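Local coordinates for B12-binding domain-containing protein (Kitasatospora setae, PDB 6WTE) that binds cobalamin and a [4Fe-4S] cluster and, as the radical SAM methylase TsrM, probably transfers methyl groups by a non-radical route, at residues Pro61-Val66 with Glu135-Ile140; Asp98-Gly103 with Ile121-Lys126; Leu284-Val289 with Ala319-Ala324; Ser312-Glu317 with Arg365-Arg370. All coordinates share one frame; numbering follows the deposited sequence.

Two regions of one chain illustrate how the alpha/beta domains of an enzyme are held together by strand pairing, helix-on-sheet and helix-on-helix packing. Interactions 1 and 2 lie in the B12-binding domain, their centres 8 Å apart, and share a sheet: Val64 O accepts a probable hydrogen bond from Val102 N at 2.8 Å. Both reach the cobalamin pocket, through Gly65, Val66, Val102 and Val125. Interactions 3 and 4 belong to the radical SAM core, with centres 12 Å apart, and share helix 316-325; Arg370 NE meets Asp320 OD1 at 2.7 Å. The Phe314 side chain of interaction 4 lies about 13 Å from the [4Fe-4S] cluster, whereas interaction 3 is away from the known sites. Centres of interactions 2 and 4 are about 45 Å apart.

Interaction 1 of 4, residues Pro61-Val66 with Glu135-Ile140; sequences PMLVGV and ELATAI
Met62 and Leu63, where the chain enters the strand, face one side of helix 135-140, and the backbones come nearest at Leu63 and Ala137, whose CA atoms are 6.7 Å apart. No hydrogen bond crosses, and the join is made by apolar groups. Leu63 sends CD2 onto the helix backbone at Ala137 CA, 3.9 Å away, while its other branch, CD1, meets Leu136 CD2 at 4.1 Å; the two leucine side chains cross at about a right angle. With CG anti to the backbone N (chi1 175°), Leu63 reaches out to the helix with both methyls. This is helix-on-sheet packing of the Rossmann-like B12-binding domain: helix 130-141 covers one face of the parallel strands, and Leu63 and Leu136 both also touch Val102 of the next strand. Farther along the strand, Gly65 and Val66 touch cobalamin. Met62 is bent, its chi1 of 51° and chi2 of 87° turning the chain so that SD lies 4.0 Å from Ile140 CG2 and CE settles 4.1 Å from Ala137 CB. An alanine here would remove SD and CE, and would probably open a gap beside Ala137 and Ile140 at this partly exposed margin. Ile140 CG2 also presses on the backbone just ahead of the strand, 3.3 Å from Met62 O, and Ser141, next in the helix, touches the Met62 side chain.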
loop_
_atom_site.group_PDB
_atom_site.type_symbol
_atom_site.label_atom_id
_atom_site.label_comp_id
_atom_site.label_asym_id
_atom_site.label_seq_id
_atom_site.Cartn_x
_atom_site.Cartn_y
_atom_site.Cartn_z
ATOM N N PRO A 61 -27.668 9.189 -2.643
ATOM C CA PRO A 61 -27.318 7.849 -2.163
ATOM C C PRO A 61 -27.676 7.703 -0.693
ATOM O O PRO A 61 -27.676 8.674 0.064
ATOM C CB PRO A 61 -25.801 7.780 -2.376
ATOM C CG PRO A 61 -25.355 9.208 -2.332
ATOM C CD PRO A 61 -26.475 9.989 -2.978
ATOM N N MET A 62 -27.998 6.475 -0.289
ATOM C CA MET A 62 -28.325 6.233 1.109
ATOM C C MET A 62 -27.109 5.859 1.944
ATOM O O MET A 62 -27.226 5.765 3.167
ATOM C CB MET A 62 -29.407 5.148 1.233
ATOM C CG MET A 62 -29.131 3.870 0.479
ATOM S SD MET A 62 -28.160 2.692 1.444
ATOM C CE MET A 62 -27.881 1.420 0.214
ATOM N N LEU A 63 -25.952 5.676 1.312
ATOM C CA LEU A 63 -24.701 5.375 1.995
ATOM C C LEU A 63 -23.566 5.899 1.127
ATOM O O LEU A 63 -23.609 5.764 -0.100
ATOM C CB LEU A 63 -24.552 3.869 2.229
ATOM C CG LEU A 63 -23.252 3.332 2.837
ATOM C CD1 LEU A 63 -23.017 3.887 4.249
ATOM C CD2 LEU A 63 -23.286 1.803 2.854
ATOM N N VAL A 64 -22.568 6.513 1.760
ATOM C CA VAL A 64 -21.411 7.065 1.061
ATOM C C VAL A 64 -20.164 6.406 1.631
ATOM O O VAL A 64 -19.885 6.523 2.829
ATOM C CB VAL A 64 -21.331 8.595 1.197
ATOM C CG1 VAL A 64 -20.080 9.136 0.510
ATOM C CG2 VAL A 64 -22.591 9.262 0.636
ATOM N N GLY A 65 -19.430 5.695 0.784
ATOM C CA GLY A 65 -18.167 5.092 1.175
ATOM C C GLY A 65 -17.011 5.901 0.614
ATOM O O GLY A 65 -17.069 6.385 -0.515
ATOM N N VAL A 66 -15.968 6.062 1.420
ATOM C CA VAL A 66 -14.769 6.784 1.000
ATOM C C VAL A 66 -13.567 5.871 1.199
ATOM O O VAL A 66 -13.315 5.406 2.318
ATOM C CB VAL A 66 -14.587 8.096 1.779
ATOM C CG1 VAL A 66 -13.377 8.847 1.254
ATOM C CG2 VAL A 66 -15.844 8.971 1.668
ATOM N N GLU A 135 -23.353 -5.848 4.217
ATOM C CA GLU A 135 -24.227 -5.914 5.381
ATOM C C GLU A 135 -24.608 -4.518 5.847
ATOM O O GLU A 135 -25.762 -4.273 6.203
ATOM C CB GLU A 135 -23.562 -6.709 6.507
ATOM C CG GLU A 135 -23.345 -8.171 6.146
ATOM C CD GLU A 135 -22.977 -9.042 7.333
ATOM O OE1 GLU A 135 -23.133 -8.590 8.489
ATOM O OE2 GLU A 135 -22.531 -10.188 7.102
ATOM N N LEU A 136 -23.656 -3.581 5.811
ATOM C CA LEU A 136 -23.955 -2.201 6.185
ATOM C C LEU A 136 -24.981 -1.586 5.239
ATOM O O LEU A 136 -25.972 -0.995 5.681
ATOM C CB LEU A 136 -22.666 -1.376 6.204
ATOM C CG LEU A 136 -22.805 0.109 6.571
ATOM C CD1 LEU A 136 -23.382 0.308 7.969
ATOM C CD2 LEU A 136 -21.471 0.830 6.423
ATOM N N ALA A 137 -24.768 -1.735 3.929
ATOM C CA ALA A 137 -25.727 -1.205 2.963
ATOM C C ALA A 137 -27.108 -1.812 3.172
ATOM O O ALA A 137 -28.126 -1.123 3.030
ATOM C CB ALA A 137 -25.236 -1.455 1.535
ATOM N N THR A 138 -27.167 -3.100 3.514
ATOM C CA THR A 138 -28.460 -3.724 3.764
ATOM C C THR A 138 -29.128 -3.116 4.992
ATOM O O THR A 138 -30.320 -2.790 4.957
ATOM C CB THR A 138 -28.302 -5.236 3.933
ATOM O OG1 THR A 138 -27.772 -5.805 2.729
ATOM C CG2 THR A 138 -29.644 -5.889 4.238
ATOM N N ALA A 139 -28.371 -2.929 6.076
ATOM C CA ALA A 139 -28.952 -2.355 7.287
ATOM C C ALA A 139 -29.463 -0.939 7.041
ATOM O O ALA A 139 -30.587 -0.596 7.427
ATOM C CB ALA A 139 -27.923 -2.374 8.421
ATOM N N ILE A 140 -28.652 -0.101 6.392
ATOM C CA ILE A 140 -29.053 1.284 6.145
ATOM C C ILE A 140 -30.289 1.325 5.251
ATOM O O ILE A 140 -31.279 2.007 5.554
ATOM C CB ILE A 140 -27.888 2.081 5.531
ATOM C CG1 ILE A 140 -26.630 1.984 6.401
ATOM C CG2 ILE A 140 -28.284 3.538 5.327
ATOM C CD1 ILE A 140 -26.821 2.457 7.818
#

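Interaction 2 of 4, residues Asp98-Gly103 with Ile121-Lys126; sequences DAPVVG and IEYGVK. With EDO (1,2-ethanediol), chain F.
Strand 101-104 and the short strand 123-124 pair in parallel, Val102 opposite Tyr123 and Gly103 opposite Gly124. They are adjacent strands of the Rossmann-like sheet in the B12-binding domain, and the chain between them is largely helical, as in a beta-alpha-beta crossover. Tyr123 N gives a hydrogen bond to Val101 O, and Tyr123 O in turn receives Gly103 N at 2.9 Å, from above its carbonyl plane. Ahead of the first bridge a side chain takes over: Glu122 OE1 accepts Val101 N at 2.9 Å in a nearly straight bond (171°), the donor lying above the carboxylate plane. The bend at chi2 (80°) turns the carboxylate back toward Pro100 and Val101, and OE1 is also held by a salt bridge from Arg94 of helix 83-96, so one oxygen serves a backbone amide and a guanidinium. Pro100 CB approaches the Tyr123 ring obliquely, 3.7 Å from CE2. On the Tyr123 face of the sheet Val102 CG2 lies against Tyr123 CB and Val125 CG2, under helix 130-141; both valines touch cobalamin. Val101 packs on Ile121 at about a right angle, CG1 to CG2 3.5 Å apart. Ile121 CD1 stretches along to Gly103 N, 3.6 Å away, over the glycine backbone. Past the bridges, Val125 N donates to Gly103 O at 2.9 Å, nearly in line with the carbonyl bond.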
loop_
_atom_site.group_PDB
_atom_site.type_symbol
_atom_site.label_atom_id
_atom_site.label_comp_id
_atom_site.label_asym_id
_atom_site.label_seq_id
_atom_site.Cartn_x
_atom_site.Cartn_y
_atom_site.Cartn_z
ATOM N N ASP A 98 -26.941 14.077 4.220
ATOM C CA ASP A 98 -27.026 13.505 5.558
ATOM C C ASP A 98 -26.876 11.990 5.547
ATOM O O ASP A 98 -26.987 11.358 6.606
ATOM C CB ASP A 98 -28.348 13.904 6.228
ATOM C CG ASP A 98 -28.421 15.393 6.526
ATOM O OD1 ASP A 98 -27.397 15.978 6.934
ATOM O OD2 ASP A 98 -29.504 15.985 6.349
ATOM N N ALA A 99 -26.615 11.396 4.383
ATOM C CA ALA A 99 -26.370 9.965 4.328
ATOM C C ALA A 99 -25.149 9.623 5.176
ATOM O O ALA A 99 -24.198 10.410 5.238
ATOM C CB ALA A 99 -26.145 9.497 2.891
ATOM N N PRO A 100 -25.141 8.476 5.846
ATOM C CA PRO A 100 -23.961 8.102 6.630
ATOM C C PRO A 100 -22.759 7.888 5.726
ATOM O O PRO A 100 -22.886 7.480 4.571
ATOM C CB PRO A 100 -24.382 6.796 7.313
ATOM C CG PRO A 100 -25.415 6.221 6.386
ATOM C CD PRO A 100 -26.160 7.412 5.831
ATOM N N VAL A 101 -21.584 8.186 6.267
ATOM C CA VAL A 101 -20.318 8.002 5.572
ATOM C C VAL A 101 -19.580 6.854 6.244
ATOM O O VAL A 101 -19.465 6.819 7.477
ATOM C CB VAL A 101 -19.475 9.287 5.586
ATOM C CG1 VAL A 101 -18.120 9.038 4.916
ATOM C CG2 VAL A 101 -20.221 10.422 4.890
ATOM N N VAL A 102 -19.079 5.916 5.437
ATOM C CA VAL A 102 -18.253 4.821 5.923
ATOM C C VAL A 102 -16.891 4.926 5.257
ATOM O O VAL A 102 -16.797 5.166 4.045
ATOM C CB VAL A 102 -18.892 3.436 5.664
ATOM C CG1 VAL A 102 -19.224 3.248 4.182
ATOM C CG2 VAL A 102 -17.960 2.310 6.145
ATOM N N GLY A 103 -15.840 4.752 6.055
ATOM C CA GLY A 103 -14.472 4.789 5.573
ATOM C C GLY A 103 -13.865 3.399 5.520
ATOM O O GLY A 103 -14.261 2.501 6.267
ATOM N N ILE A 121 -16.885 10.776 10.779
ATOM C CA ILE A 121 -17.809 9.978 9.984
ATOM C C ILE A 121 -18.454 8.921 10.873
ATOM O O ILE A 121 -18.011 8.653 11.989
ATOM C CB ILE A 121 -17.122 9.336 8.761
ATOM C CG1 ILE A 121 -15.979 8.404 9.195
ATOM C CG2 ILE A 121 -16.625 10.416 7.820
ATOM C CD1 ILE A 121 -15.259 7.693 8.022
ATOM N N GLU A 122 -19.522 8.312 10.354
ATOM C CA GLU A 122 -20.330 7.392 11.146
ATOM C C GLU A 122 -19.678 6.025 11.309
ATOM O O GLU A 122 -19.760 5.425 12.388
ATOM C CB GLU A 122 -21.708 7.229 10.502
ATOM C CG GLU A 122 -22.681 8.370 10.763
ATOM C CD GLU A 122 -22.465 9.583 9.873
ATOM O OE1 GLU A 122 -21.701 9.508 8.886
ATOM O OE2 GLU A 122 -23.092 10.621 10.152
ATOM N N TYR A 123 -19.049 5.500 10.255
ATOM C CA TYR A 123 -18.647 4.103 10.247
ATOM C C TYR A 123 -17.261 3.947 9.650
ATOM O O TYR A 123 -16.816 4.752 8.830
ATOM C CB TYR A 123 -19.632 3.225 9.461
ATOM C CG TYR A 123 -21.045 3.372 9.948
ATOM C CD1 TYR A 123 -21.393 2.980 11.231
ATOM C CD2 TYR A 123 -22.027 3.914 9.129
ATOM C CE1 TYR A 123 -22.690 3.120 11.694
ATOM C CE2 TYR A 123 -23.323 4.059 9.579
ATOM C CZ TYR A 123 -23.648 3.663 10.862
ATOM O OH TYR A 123 -24.936 3.805 11.318
ATOM N N GLY A 124 -16.606 2.863 10.049
ATOM C CA GLY A 124 -15.324 2.504 9.483
ATOM C C GLY A 124 -15.180 1.000 9.378
ATOM O O GLY A 124 -15.829 0.234 10.093
ATOM N N VAL A 125 -14.309 0.582 8.461
ATOM C CA VAL A 125 -14.019 -0.831 8.250
ATOM C C VAL A 125 -12.511 -1.015 8.234
ATOM O O VAL A 125 -11.796 -0.256 7.571
ATOM C CB VAL A 125 -14.637 -1.360 6.939
ATOM C CG1 VAL A 125 -14.234 -2.802 6.716
ATOM C CG2 VAL A 125 -16.163 -1.238 6.983
ATOM N N LYS A 126 -12.033 -2.015 8.968
ATOM C CA LYS A 126 -10.622 -2.380 9.004
ATOM C C LYS A 126 -10.445 -3.678 8.226
ATOM O O LYS A 126 -11.080 -4.688 8.548
ATOM C CB LYS A 126 -10.148 -2.534 10.450
ATOM C CG LYS A 126 -8.689 -2.889 10.612
ATOM C CD LYS A 126 -8.368 -3.158 12.089
ATOM C CE LYS A 126 -6.867 -3.412 12.292
ATOM N NZ LYS A 126 -6.054 -2.169 12.384
HETATM C C1 EDO F . -27.338 18.266 3.929
HETATM O O1 EDO F . -28.335 18.899 3.110
HETATM C C2 EDO F . -27.165 19.073 5.209
HETATM O O2 EDO F . -27.028 18.183 6.322
#

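Interaction 3 of 4, residues Leu284-Val289 with Ala319-Ala324; sequences LLREIV and ADLLAA
Leu285 lays its CD1 methyl between two consecutive leucines of the facing helix, 3.7 Å from Leu322 CD2 and 3.9 Å from Leu321 CB. The helices, 278-294 and 316-325, are successive outer helices of the radical SAM core, a partial TIM-barrel fold in which strand 304-309 runs between them in sequence. Their short segments run in roughly the same direction, inclined by 36°, with axes 9.0 Å apart at closest approach. Leu285 CG stands anti to its carbonyl carbon (chi1 -63°), which carries the methyls across the interface, and Leu322, though its CB points away, swings CD2 back to meet them. No hydrogen bond links the two segments. At the more exposed side Arg286 closes over Leu321: its CG lies 3.7 Å from Leu321 CD2, and Leu321 CD1 sits above one face of the guanidinium, toward its rim. The arginine is extended from CG to NE, and NH2 makes a salt bridge with Glu317 one turn before Leu321, so an apolar methyl is covered by a charge that is itself paired. One turn along from Leu285, Val289 CG2 reaches Ala324, touching CB and the carbonyl carbon C alike at 3.6 Å.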
loop_
_atom_site.group_PDB
_atom_site.type_symbol
_atom_site.label_atom_id
_atom_site.label_comp_id
_atom_site.label_asym_id
_atom_site.label_seq_id
_atom_site.Cartn_x
_atom_site.Cartn_y
_atom_site.Cartn_z
ATOM N N LEU A 284 -1.786 -20.556 -9.874
ATOM C CA LEU A 284 -2.266 -19.439 -10.680
ATOM C C LEU A 284 -1.477 -19.321 -11.980
ATOM O O LEU A 284 -2.057 -19.165 -13.061
ATOM C CB LEU A 284 -2.160 -18.144 -9.883
ATOM C CG LEU A 284 -2.767 -16.951 -10.621
ATOM C CD1 LEU A 284 -4.278 -17.082 -10.614
ATOM C CD2 LEU A 284 -2.325 -15.650 -9.975
ATOM N N LEU A 285 -0.143 -19.371 -11.887
ATOM C CA LEU A 285 0.686 -19.258 -13.081
ATOM C C LEU A 285 0.422 -20.413 -14.038
ATOM O O LEU A 285 0.322 -20.212 -15.255
ATOM C CB LEU A 285 2.161 -19.198 -12.686
ATOM C CG LEU A 285 2.519 -17.972 -11.840
ATOM C CD1 LEU A 285 3.939 -18.095 -11.295
ATOM C CD2 LEU A 285 2.356 -16.688 -12.644
ATOM N N ARG A 286 0.271 -21.625 -13.499
ATOM C CA ARG A 286 -0.050 -22.777 -14.335
ATOM C C ARG A 286 -1.346 -22.557 -15.110
ATOM O O ARG A 286 -1.436 -22.909 -16.291
ATOM C CB ARG A 286 -0.148 -24.039 -13.477
ATOM C CG ARG A 286 1.185 -24.526 -12.908
ATOM C CD ARG A 286 1.029 -25.858 -12.183
ATOM N NE ARG A 286 2.276 -26.270 -11.543
ATOM C CZ ARG A 286 2.503 -26.205 -10.235
ATOM N NH1 ARG A 286 1.557 -25.762 -9.412
ATOM N NH2 ARG A 286 3.673 -26.594 -9.746
ATOM N N GLU A 287 -2.367 -21.992 -14.460
ATOM C CA GLU A 287 -3.623 -21.739 -15.161
ATOM C C GLU A 287 -3.458 -20.667 -16.231
ATOM O O GLU A 287 -4.031 -20.781 -17.323
ATOM C CB GLU A 287 -4.716 -21.355 -14.161
ATOM C CG GLU A 287 -6.043 -20.971 -14.802
ATOM C CD GLU A 287 -6.681 -22.109 -15.578
ATOM O OE1 GLU A 287 -6.259 -23.278 -15.419
ATOM O OE2 GLU A 287 -7.620 -21.831 -16.354
ATOM N N ILE A 288 -2.671 -19.624 -15.948
ATOM C CA ILE A 288 -2.417 -18.595 -16.953
ATOM C C ILE A 288 -1.743 -19.209 -18.172
ATOM O O ILE A 288 -2.116 -18.941 -19.323
ATOM C CB ILE A 288 -1.562 -17.461 -16.364
ATOM C CG1 ILE A 288 -2.323 -16.715 -15.265
ATOM C CG2 ILE A 288 -1.143 -16.501 -17.463
ATOM C CD1 ILE A 288 -1.457 -15.702 -14.548
ATOM N N VAL A 289 -0.730 -20.038 -17.931
ATOM C CA VAL A 289 -0.009 -20.688 -19.021
ATOM C C VAL A 289 -0.939 -21.601 -19.804
ATOM O O VAL A 289 -0.901 -21.641 -21.040
ATOM C CB VAL A 289 1.203 -21.457 -18.466
ATOM C CG1 VAL A 289 1.819 -22.341 -19.546
ATOM C CG2 VAL A 289 2.225 -20.484 -17.917
ATOM N N ALA A 319 10.418 -19.715 -11.246
ATOM C CA ALA A 319 10.925 -18.819 -12.275
ATOM C C ALA A 319 10.508 -19.282 -13.666
ATOM O O ALA A 319 10.166 -18.454 -14.517
ATOM C CB ALA A 319 12.445 -18.702 -12.174
ATOM N N ASP A 320 10.516 -20.598 -13.912
ATOM C CA ASP A 320 10.035 -21.110 -15.196
ATOM C C ASP A 320 8.557 -20.799 -15.393
ATOM O O ASP A 320 8.126 -20.466 -16.503
ATOM C CB ASP A 320 10.266 -22.617 -15.294
ATOM C CG ASP A 320 11.729 -22.978 -15.465
ATOM O OD1 ASP A 320 12.519 -22.122 -15.914
ATOM O OD2 ASP A 320 12.083 -24.131 -15.161
ATOM N N LEU A 321 7.763 -20.905 -14.326
ATOM C CA LEU A 321 6.340 -20.601 -14.435
ATOM C C LEU A 321 6.112 -19.114 -14.679
ATOM O O LEU A 321 5.289 -18.739 -15.522
ATOM C CB LEU A 321 5.616 -21.061 -13.173
ATOM C CG LEU A 321 5.341 -22.562 -13.074
ATOM C CD1 LEU A 321 4.802 -22.906 -11.696
ATOM C CD2 LEU A 321 4.359 -22.999 -14.159
ATOM N N LEU A 322 6.842 -18.253 -13.967
ATOM C CA LEU A 322 6.750 -16.819 -14.224
ATOM C C LEU A 322 7.083 -16.499 -15.676
ATOM O O LEU A 322 6.362 -15.745 -16.339
ATOM C CB LEU A 322 7.682 -16.061 -13.284
ATOM C CG LEU A 322 7.264 -15.963 -11.818
ATOM C CD1 LEU A 322 8.440 -15.426 -11.026
ATOM C CD2 LEU A 322 6.045 -15.052 -11.662
ATOM N N ALA A 323 8.178 -17.064 -16.191
ATOM C CA ALA A 323 8.554 -16.776 -17.571
ATOM C C ALA A 323 7.466 -17.223 -18.536
ATOM O O ALA A 323 7.090 -16.476 -19.445
ATOM C CB ALA A 323 9.888 -17.446 -17.910
ATOM N N ALA A 324 6.921 -18.423 -18.331
ATOM C CA ALA A 324 5.941 -18.957 -19.268
ATOM C C ALA A 324 4.636 -18.179 -19.217
ATOM O O ALA A 324 3.929 -18.093 -20.228
ATOM C CB ALA A 324 5.688 -20.436 -18.975
#

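Interaction 4 of 4, residues Ser312-Glu317 with Arg365-Arg370; sequences SPFDEE and RLCRER
Arg370 leaves the end of helix 357-369 and turns back toward the start of helix 316-325. From CB the chain runs extended through CG and CD, with CD packing on Ala319 O, to NE, which makes a salt bridge with Asp320. Of the two terminal nitrogens, NH1 turns back to its own helix, donating to Leu366 O at 2.8 Å on a carbonyl lone pair and to Glu369 OE1 at 3.0 Å. NH2 crosses to the other segment, lying 3.5 Å from Glu316 CG, but its salt bridge to Glu316 OE2 is long at 4.0 Å, with the carboxylate and guanidinium planes nearly perpendicular. A leucine in its place would probably leave Asp320 without this cationic mate and Glu369 with Arg365 alone, and would remove the donor to Leu366 O. The contact joins two outer helices of the radical SAM core's partial TIM barrel, Asp315 serving as N-cap of helix 316-325, its OD1 accepting Phe318 N. Beneath the charges, Leu366 CD1 presses on the cap itself, 3.5 Å from Asp315 C, and comes to the edge of the Phe314 ring. Cys367 SG approaches the same ring obliquely, 3.7 Å from CZ. Phe314 CG stands anti to the backbone N (chi1 -164°), directing the ring inward, where Phe318 meets it edge-to-face.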
loop_
_atom_site.group_PDB
_atom_site.type_symbol
_atom_site.label_atom_id
_atom_site.label_comp_id
_atom_site.label_asym_id
_atom_site.label_seq_id
_atom_site.Cartn_x
_atom_site.Cartn_y
_atom_site.Cartn_z
ATOM N N SER A 312 12.418 -15.537 -0.552
ATOM C CA SER A 312 12.138 -16.956 -0.448
ATOM C C SER A 312 10.654 -17.129 -0.163
ATOM O O SER A 312 10.082 -16.353 0.616
ATOM C CB SER A 312 12.970 -17.612 0.666
ATOM O OG SER A 312 12.655 -18.989 0.799
ATOM N N PRO A 313 9.998 -18.132 -0.770
ATOM C CA PRO A 313 10.560 -19.113 -1.701
ATOM C C PRO A 313 10.548 -18.618 -3.138
ATOM O O PRO A 313 9.529 -18.105 -3.607
ATOM C CB PRO A 313 9.630 -20.312 -1.537
ATOM C CG PRO A 313 8.291 -19.698 -1.204
ATOM C CD PRO A 313 8.572 -18.390 -0.487
ATOM N N PHE A 314 11.673 -18.784 -3.841
ATOM C CA PHE A 314 11.770 -18.376 -5.245
ATOM C C PHE A 314 12.702 -19.388 -5.909
ATOM O O PHE A 314 13.917 -19.182 -5.950
ATOM C CB PHE A 314 12.295 -16.951 -5.390
ATOM C CG PHE A 314 12.051 -16.341 -6.754
ATOM C CD1 PHE A 314 12.800 -16.732 -7.859
ATOM C CD2 PHE A 314 11.083 -15.364 -6.924
ATOM C CE1 PHE A 314 12.577 -16.167 -9.104
ATOM C CE2 PHE A 314 10.853 -14.795 -8.162
ATOM C CZ PHE A 314 11.592 -15.197 -9.258
ATOM N N ASP A 315 12.128 -20.484 -6.407
ATOM C CA ASP A 315 12.941 -21.572 -6.932
ATOM C C ASP A 315 12.841 -21.637 -8.454
ATOM O O ASP A 315 12.166 -20.828 -9.103
ATOM C CB ASP A 315 12.567 -22.911 -6.275
ATOM C CG ASP A 315 11.119 -23.327 -6.511
ATOM O OD1 ASP A 315 10.454 -22.808 -7.428
ATOM O OD2 ASP A 315 10.638 -24.200 -5.755
ATOM N N GLU A 316 13.544 -22.619 -9.025
ATOM C CA GLU A 316 13.631 -22.722 -10.477
ATOM C C GLU A 316 12.260 -22.950 -11.101
ATOM O O GLU A 316 11.927 -22.344 -12.129
ATOM C CB GLU A 316 14.597 -23.842 -10.860
ATOM C CG GLU A 316 14.842 -23.966 -12.351
ATOM C CD GLU A 316 15.882 -25.021 -12.672
ATOM O OE1 GLU A 316 16.367 -25.680 -11.727
ATOM O OE2 GLU A 316 16.217 -25.185 -13.866
ATOM N N GLU A 317 11.447 -23.821 -10.496
ATOM C CA GLU A 317 10.107 -24.061 -11.024
ATOM C C GLU A 317 9.279 -22.784 -11.022
ATOM O O GLU A 317 8.538 -22.512 -11.973
ATOM C CB GLU A 317 9.399 -25.150 -10.219
ATOM C CG GLU A 317 7.991 -25.453 -10.731
ATOM C CD GLU A 317 7.186 -26.331 -9.795
ATOM O OE1 GLU A 317 7.323 -26.188 -8.560
ATOM O OE2 GLU A 317 6.414 -27.172 -10.303
ATOM N N ARG A 365 19.512 -14.315 -10.256
ATOM C CA ARG A 365 20.083 -15.172 -11.303
ATOM C C ARG A 365 18.994 -15.822 -12.149
ATOM O O ARG A 365 19.051 -15.791 -13.386
ATOM C CB ARG A 365 20.977 -16.254 -10.703
ATOM C CG ARG A 365 21.357 -17.304 -11.746
ATOM C CD ARG A 365 22.297 -18.374 -11.193
ATOM N NE ARG A 365 21.721 -19.115 -10.074
ATOM C CZ ARG A 365 20.952 -20.195 -10.194
ATOM N NH1 ARG A 365 20.638 -20.672 -11.396
ATOM N NH2 ARG A 365 20.487 -20.796 -9.105
ATOM N N LEU A 366 18.023 -16.462 -11.498
ATOM C CA LEU A 366 16.959 -17.141 -12.228
ATOM C C LEU A 366 16.198 -16.171 -13.122
ATOM O O LEU A 366 15.841 -16.509 -14.257
ATOM C CB LEU A 366 16.003 -17.828 -11.247
ATOM C CG LEU A 366 16.543 -19.025 -10.453
ATOM C CD1 LEU A 366 15.496 -19.514 -9.459
ATOM C CD2 LEU A 366 16.988 -20.164 -11.378
ATOM N N CYS A 367 15.941 -14.957 -12.630
ATOM C CA CYS A 367 15.290 -13.963 -13.474
ATOM C C CYS A 367 16.191 -13.550 -14.633
ATOM O O CYS A 367 15.728 -13.440 -15.774
ATOM C CB CYS A 367 14.897 -12.748 -12.649
ATOM S SG CYS A 367 13.521 -13.038 -11.511
ATOM N N ARG A 368 17.479 -13.320 -14.355
ATOM C CA ARG A 368 18.416 -12.972 -15.420
ATOM C C ARG A 368 18.454 -14.051 -16.493
ATOM O O ARG A 368 18.408 -13.752 -17.693
ATOM C CB ARG A 368 19.816 -12.748 -14.844
ATOM C CG ARG A 368 20.852 -12.403 -15.910
ATOM C CD ARG A 368 22.267 -12.343 -15.354
ATOM N NE ARG A 368 22.801 -13.663 -15.026
ATOM C CZ ARG A 368 23.219 -14.023 -13.818
ATOM N NH1 ARG A 368 23.688 -15.247 -13.617
ATOM N NH2 ARG A 368 23.176 -13.160 -12.813
ATOM N N GLU A 369 18.535 -15.317 -16.078
ATOM C CA GLU A 369 18.552 -16.427 -17.024
ATOM C C GLU A 369 17.322 -16.452 -17.922
ATOM O O GLU A 369 17.383 -17.006 -19.025
ATOM C CB GLU A 369 18.651 -17.750 -16.269
ATOM C CG GLU A 369 19.955 -17.943 -15.515
ATOM C CD GLU A 369 19.931 -19.187 -14.658
ATOM O OE1 GLU A 369 18.826 -19.733 -14.438
ATOM O OE2 GLU A 369 21.010 -19.619 -14.205
ATOM N N ARG A 370 16.208 -15.871 -17.482
ATOM C CA ARG A 370 14.961 -15.925 -18.230
ATOM C C ARG A 370 14.545 -14.575 -18.794
ATOM O O ARG A 370 13.417 -14.443 -19.274
ATOM C CB ARG A 370 13.845 -16.491 -17.349
ATOM C CG ARG A 370 14.046 -17.960 -17.020
ATOM C CD ARG A 370 13.412 -18.377 -15.694
ATOM N NE ARG A 370 13.732 -19.777 -15.426
ATOM C CZ ARG A 370 14.921 -20.193 -14.996
ATOM N NH1 ARG A 370 15.885 -19.312 -14.770
ATOM N NH2 ARG A 370 15.149 -21.485 -14.800
#